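Local coordinates for protein putative mandelate racemase (Bordetella bronchiseptica, PDB 3OZM) that probably acts on a sugar diacid as an enolase-superfamily enzyme, holding D-xylaric acid at a magnesium ion in its barrel, at residues A[30-35]-A[376-381]; A[223-228]-A[249-254]. All coordinates share one frame; numbering follows the deposited sequence.

Contact 1: residues A[30-35]-A[376-381]; sequences KLNRQM and KGEPAI. With DXL (D-xylaric acid), chain J.
L31 and N32 both give their backbone N-H to the carbonyl oxygen of A380, which draws the tail 376-381 against the start of strand 32-42, with a single bridge between K30 and I381. The L31 N to A380 O bond is 2.8 Å and the N32 N to A380 O bond 3.1 Å, so that one oxygen accepts both.

Two side-chain amides then grip the carbonyls before it. N32 ND2 reaches P379 O at 2.8 Å, arriving almost head-on along the C=O, with the oxygen in the plane of the amide. Q34 NE2 meets E378 O at 2.8 Å with a nearly straight N-H (171°), but from above the carbonyl plane; the same NE2 also bonds S14 on strand 5-16. The Q34 chain runs extended beyond CG (chi2 -172°), passing the A380 methyl, and Q34 OE1 lies 3.5 Å from A380 CB. L31 adds apolar packing: L31 CD1 lies 3.9 Å from P379 CG, the two side chains crossing at about a right angle. Earlier in the tail, E378 OE1 accepts the backbone N-H of K376.

K30 turns the other way, and its NZ bonds D-xylaric acid OAA at 2.7 Å. In the enolase-superfamily fold this is the capping domain, where the C-terminal segment packs on the N-terminal sheet beside the substrate pocket.

Contact 2: residues A[223-228]-A[249-254]; sequences CYWFEE and RIATGE. With MG (magnesium ion), chain I; DXL (D-xylaric acid), chain J.
The backbones of 225-227 and 249-252 pair as parallel strands, F226 N to R249 O at 2.8 Å and A251 N to F226 O at 3.0 Å, and E228 N continues the ladder to A251 O.

Stacking closes the start of the pair. The R249 guanidinium lies flat on the Y224 ring, planes 9° apart and CZ 3.8 Å from the ring centroid, a cation-pi contact. Its NH1 also bonds Y224 O at 3.0 Å, in the carbonyl plane on a lone pair, while R249 N meets the same oxygen. Y224 O is thus gripped twice, and the NH1 bond holds the guanidinium in place over the ring. On the same side of the sheet the A251 methyl sits over the five-membered ring of W225 as a CH-pi contact.

At the C-terminal ends the carboxylates take over. E227 OE2 and E254 OE2 each bind magnesium at 2.2 Å, their carboxylate planes 75° apart. E227 reaches straight to the metal because its CG points away from the backbone N (chi1 169°) and the chain beyond is extended; its other oxygen, OE1, pairs with K171. D201, water 2 and OAC and OAK of D-xylaric acid complete the shell, and E254 OE1 accepts a bond from ligand OAL at 3.0 Å. E228 OE1 lies beside metal-bound water 2, at a separation too short to be trusted, so a second-shell role is only suggested; its OE2 is held by N255 and by water 1, which also bonds T252.

The carboxylates of D201, E227 and E254 would more than offset the magnesium charge, an excess K171 would be expected to temper, and magnesium chelated by a ligand carboxylate and hydroxyl would be expected to stabilise an enolate, as in enolase-superfamily chemistry.

Overall arrangement
From the N terminus, strand 5-16 leads through the short hairpin 24-25/28-29 to residues 30-35, the first half of contact 1. The chain then builds the rest of the N-terminal domain and the barrel before 376-381 returns to close this very long loop. Contact 2 is nested inside it: 223-228 and 249-254 close a short loop around helix 235-243, a single beta-alpha-beta crossover between neighbouring barrel strands. Contact 1 ties the C-terminal tail to the N-terminal sheet, whereas contact 2 lies within the barrel wall. Their centres are 26 Å apart and they do not touch, but both reach D-xylaric acid, which bridges the two domains.

Contact 1: residues A[30-35]-A[376-381]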
# COMPACT_ATOMS: atom_id res chain seq x y z
N LYS A 30 31.29 -15.59 -1.55
CA LYS A 30 31.28 -14.47 -2.49
C LYS A 30 32.60 -14.40 -3.27
O LYS A 30 33.68 -14.54 -2.69
CB LYS A 30 30.99 -13.15 -1.77
CG LYS A 30 29.67 -13.15 -0.98
CD LYS A 30 29.31 -11.75 -0.45
CE LYS A 30 28.17 -11.86 0.56
NZ LYS A 30 27.00 -12.53 -0.07
N LEU A 31 32.50 -14.17 -4.57
CA LEU A 31 33.68 -14.16 -5.44
C LEU A 31 33.80 -12.78 -6.11
O LEU A 31 34.87 -12.18 -6.14
CB LEU A 31 33.56 -15.26 -6.50
CG LEU A 31 33.35 -16.68 -5.95
CD1 LEU A 31 33.05 -17.67 -7.06
CD2 LEU A 31 34.55 -17.15 -5.11
N ASN A 32 32.68 -12.29 -6.62
CA ASN A 32 32.63 -10.98 -7.27
C ASN A 32 31.30 -10.31 -6.94
O ASN A 32 30.27 -10.97 -6.94
CB ASN A 32 32.77 -11.14 -8.78
CG ASN A 32 34.16 -11.61 -9.22
OD1 ASN A 32 35.12 -10.84 -9.21
ND2 ASN A 32 34.27 -12.89 -9.59
N ARG A 33 31.31 -9.02 -6.64
CA ARG A 33 30.05 -8.33 -6.42
C ARG A 33 29.54 -7.80 -7.76
O ARG A 33 30.20 -7.00 -8.44
CB ARG A 33 30.16 -7.21 -5.38
CG ARG A 33 30.61 -7.69 -3.99
CD ARG A 33 29.74 -8.85 -3.47
NE ARG A 33 28.34 -8.47 -3.25
CZ ARG A 33 27.86 -7.91 -2.13
NH1 ARG A 33 28.64 -7.65 -1.09
NH2 ARG A 33 26.57 -7.60 -2.06
N GLN A 34 28.37 -8.29 -8.15
CA GLN A 34 27.83 -8.03 -9.47
C GLN A 34 26.44 -7.41 -9.41
O GLN A 34 25.78 -7.45 -8.37
CB GLN A 34 27.78 -9.34 -10.26
CG GLN A 34 29.14 -10.04 -10.33
CD GLN A 34 29.15 -11.24 -11.27
OE1 GLN A 34 28.11 -11.84 -11.56
NE2 GLN A 34 30.34 -11.59 -11.76
N MET A 35 26.01 -6.88 -10.55
CA MET A 35 24.66 -6.33 -10.67
C MET A 35 24.31 -6.14 -12.13
O MET A 35 25.18 -6.12 -13.02
CB MET A 35 24.53 -4.98 -9.95
CG MET A 35 25.27 -3.83 -10.65
SD MET A 35 25.09 -2.27 -9.75
CE MET A 35 23.33 -1.97 -10.01
N LYS A 376 32.57 -9.70 -17.68
CA LYS A 376 33.21 -10.55 -18.68
C LYS A 376 33.05 -12.04 -18.40
O LYS A 376 33.90 -12.85 -18.78
CB LYS A 376 34.70 -10.20 -18.82
CG LYS A 376 34.96 -8.73 -19.06
CD LYS A 376 36.43 -8.47 -19.34
CE LYS A 376 36.73 -6.98 -19.33
NZ LYS A 376 35.79 -6.22 -20.20
N GLY A 377 31.96 -12.41 -17.74
CA GLY A 377 31.68 -13.81 -17.47
C GLY A 377 32.16 -14.33 -16.12
O GLY A 377 32.04 -15.53 -15.85
N GLU A 378 32.69 -13.45 -15.28
CA GLU A 378 33.10 -13.83 -13.93
C GLU A 378 31.90 -14.33 -13.14
O GLU A 378 30.79 -13.84 -13.33
CB GLU A 378 33.72 -12.64 -13.18
CG GLU A 378 34.92 -12.01 -13.87
CD GLU A 378 34.56 -10.81 -14.71
OE1 GLU A 378 33.39 -10.73 -15.16
OE2 GLU A 378 35.43 -9.95 -14.93
N PRO A 379 32.12 -15.29 -12.23
CA PRO A 379 31.00 -15.74 -11.39
C PRO A 379 30.85 -14.85 -10.17
O PRO A 379 31.82 -14.22 -9.74
CB PRO A 379 31.45 -17.15 -10.96
CG PRO A 379 32.94 -17.05 -10.89
CD PRO A 379 33.37 -16.00 -11.91
N ALA A 380 29.65 -14.80 -9.60
CA ALA A 380 29.41 -13.93 -8.45
C ALA A 380 29.67 -14.67 -7.15
O ALA A 380 30.21 -14.10 -6.19
CB ALA A 380 27.97 -13.42 -8.47
N ILE A 381 29.31 -15.94 -7.10
CA ILE A 381 29.25 -16.63 -5.83
C ILE A 381 29.42 -18.13 -6.02
O ILE A 381 29.00 -18.68 -7.04
CB ILE A 381 27.93 -16.29 -5.09
CG1 ILE A 381 27.98 -16.70 -3.62
CG2 ILE A 381 26.72 -16.88 -5.80
CD1 ILE A 381 26.86 -16.06 -2.80
OAA DXL J . 25.42 -12.81 2.10
OAB DXL J . 23.87 -12.87 -0.15
OAC DXL J . 21.28 -13.36 3.32
OAD DXL J . 21.86 -9.80 3.27
OAE DXL J . 24.17 -14.40 2.97
CAF DXL J . 24.39 -13.49 2.14
CAG DXL J . 23.28 -13.21 1.12
CAH DXL J . 22.43 -12.01 1.59
CAI DXL J . 22.03 -12.17 3.07
CAJ DXL J . 21.40 -10.89 3.67
OAK DXL J . 20.50 -11.01 4.54
OAL DXL J . 21.32 -11.85 0.71

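Contact 2: residues A[223-228]-A[249-254]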
# COMPACT_ATOMS: atom_id res chain seq x y z
N CYS A 223 18.39 -12.05 21.14
CA CYS A 223 18.48 -11.66 19.73
C CYS A 223 17.18 -11.05 19.20
O CYS A 223 16.07 -11.40 19.60
CB CYS A 223 18.86 -12.84 18.85
SG CYS A 223 20.52 -13.47 19.18
N TYR A 224 17.34 -10.14 18.25
CA TYR A 224 16.23 -9.36 17.75
C TYR A 224 15.40 -10.19 16.78
O TYR A 224 14.16 -10.18 16.85
CB TYR A 224 16.79 -8.10 17.08
CG TYR A 224 15.73 -7.14 16.61
CD1 TYR A 224 15.17 -6.21 17.48
CD2 TYR A 224 15.29 -7.16 15.30
CE1 TYR A 224 14.20 -5.32 17.05
CE2 TYR A 224 14.32 -6.29 14.86
CZ TYR A 224 13.78 -5.37 15.73
OH TYR A 224 12.82 -4.50 15.27
N TRP A 225 16.08 -10.90 15.88
CA TRP A 225 15.39 -11.81 14.97
C TRP A 225 16.23 -12.99 14.52
O TRP A 225 17.47 -12.98 14.62
CB TRP A 225 14.76 -11.07 13.77
CG TRP A 225 15.65 -10.60 12.63
CD1 TRP A 225 16.71 -11.26 12.05
CD2 TRP A 225 15.47 -9.40 11.85
NE1 TRP A 225 17.22 -10.52 11.00
CE2 TRP A 225 16.47 -9.38 10.86
CE3 TRP A 225 14.55 -8.34 11.91
CZ2 TRP A 225 16.60 -8.33 9.93
CZ3 TRP A 225 14.68 -7.29 11.01
CH2 TRP A 225 15.69 -7.30 10.02
N PHE A 226 15.52 -14.00 14.02
CA PHE A 226 16.10 -15.24 13.48
C PHE A 226 15.66 -15.28 12.03
O PHE A 226 14.49 -15.57 11.74
CB PHE A 226 15.46 -16.41 14.24
CG PHE A 226 16.16 -17.75 14.09
CD1 PHE A 226 17.34 -17.89 13.35
CD2 PHE A 226 15.64 -18.87 14.72
CE1 PHE A 226 17.96 -19.15 13.25
CE2 PHE A 226 16.25 -20.11 14.62
CZ PHE A 226 17.42 -20.25 13.90
N GLU A 227 16.58 -14.95 11.13
CA GLU A 227 16.29 -14.80 9.71
C GLU A 227 16.59 -16.06 8.91
O GLU A 227 17.60 -16.72 9.13
CB GLU A 227 17.12 -13.63 9.16
CG GLU A 227 17.13 -13.49 7.64
CD GLU A 227 17.78 -12.20 7.19
OE1 GLU A 227 18.06 -11.32 8.03
OE2 GLU A 227 18.00 -12.05 5.97
N GLU A 228 15.70 -16.38 7.95
CA GLU A 228 15.75 -17.62 7.19
C GLU A 228 16.28 -18.81 8.02
O GLU A 228 17.28 -19.44 7.66
CB GLU A 228 16.58 -17.46 5.90
CG GLU A 228 15.94 -16.57 4.81
CD GLU A 228 16.65 -16.75 3.45
OE1 GLU A 228 17.89 -16.83 3.43
OE2 GLU A 228 15.96 -16.83 2.40
N ARG A 249 12.03 -12.51 16.97
CA ARG A 249 11.20 -12.46 15.77
C ARG A 249 11.63 -13.51 14.74
O ARG A 249 12.82 -13.70 14.47
CB ARG A 249 11.29 -11.07 15.14
CG ARG A 249 10.83 -9.95 16.08
CD ARG A 249 11.41 -8.59 15.68
NE ARG A 249 10.98 -7.54 16.61
CZ ARG A 249 11.50 -7.33 17.81
NH1 ARG A 249 12.50 -8.10 18.25
NH2 ARG A 249 11.03 -6.36 18.58
N ILE A 250 10.66 -14.20 14.15
CA ILE A 250 10.96 -15.05 13.00
C ILE A 250 10.89 -14.21 11.73
O ILE A 250 9.85 -13.63 11.42
CB ILE A 250 10.00 -16.24 12.90
CG1 ILE A 250 9.99 -17.02 14.22
CG2 ILE A 250 10.40 -17.13 11.73
CD1 ILE A 250 11.39 -17.31 14.77
N ALA A 251 12.00 -14.14 11.00
CA ALA A 251 12.09 -13.25 9.84
C ALA A 251 12.46 -14.03 8.58
O ALA A 251 13.27 -14.95 8.63
CB ALA A 251 13.11 -12.16 10.10
N THR A 252 11.86 -13.66 7.45
CA THR A 252 12.27 -14.23 6.17
C THR A 252 11.71 -13.38 5.04
O THR A 252 10.80 -12.58 5.27
CB THR A 252 11.82 -15.72 6.04
OG1 THR A 252 12.41 -16.31 4.86
CG2 THR A 252 10.30 -15.86 5.99
N GLY A 253 12.28 -13.50 3.85
CA GLY A 253 11.65 -12.86 2.71
C GLY A 253 12.57 -12.56 1.55
O GLY A 253 12.08 -12.30 0.46
N GLU A 254 13.88 -12.59 1.76
CA GLU A 254 14.76 -12.28 0.64
C GLU A 254 14.60 -13.25 -0.52
O GLU A 254 14.90 -12.92 -1.66
CB GLU A 254 16.21 -12.21 1.09
CG GLU A 254 16.87 -13.55 1.25
CD GLU A 254 18.18 -13.41 1.99
OE1 GLU A 254 19.23 -13.86 1.50
OE2 GLU A 254 18.15 -12.83 3.07
MG MG I . 19.54 -13.01 4.70
OAA DXL J . 25.42 -12.81 2.10
OAB DXL J . 23.87 -12.87 -0.15
OAC DXL J . 21.28 -13.36 3.32
OAD DXL J . 21.86 -9.80 3.27
OAE DXL J . 24.17 -14.40 2.97
CAF DXL J . 24.39 -13.49 2.14
CAG DXL J . 23.28 -13.21 1.12
CAH DXL J . 22.43 -12.01 1.59
CAI DXL J . 22.03 -12.17 3.07
CAJ DXL J . 21.40 -10.89 3.67
OAK DXL J . 20.50 -11.01 4.54
OAL DXL J . 21.32 -11.85 0.71
O HOH W 1 13.53 -15.63 2.30
O HOH W 2 18.93 -15.01 4.67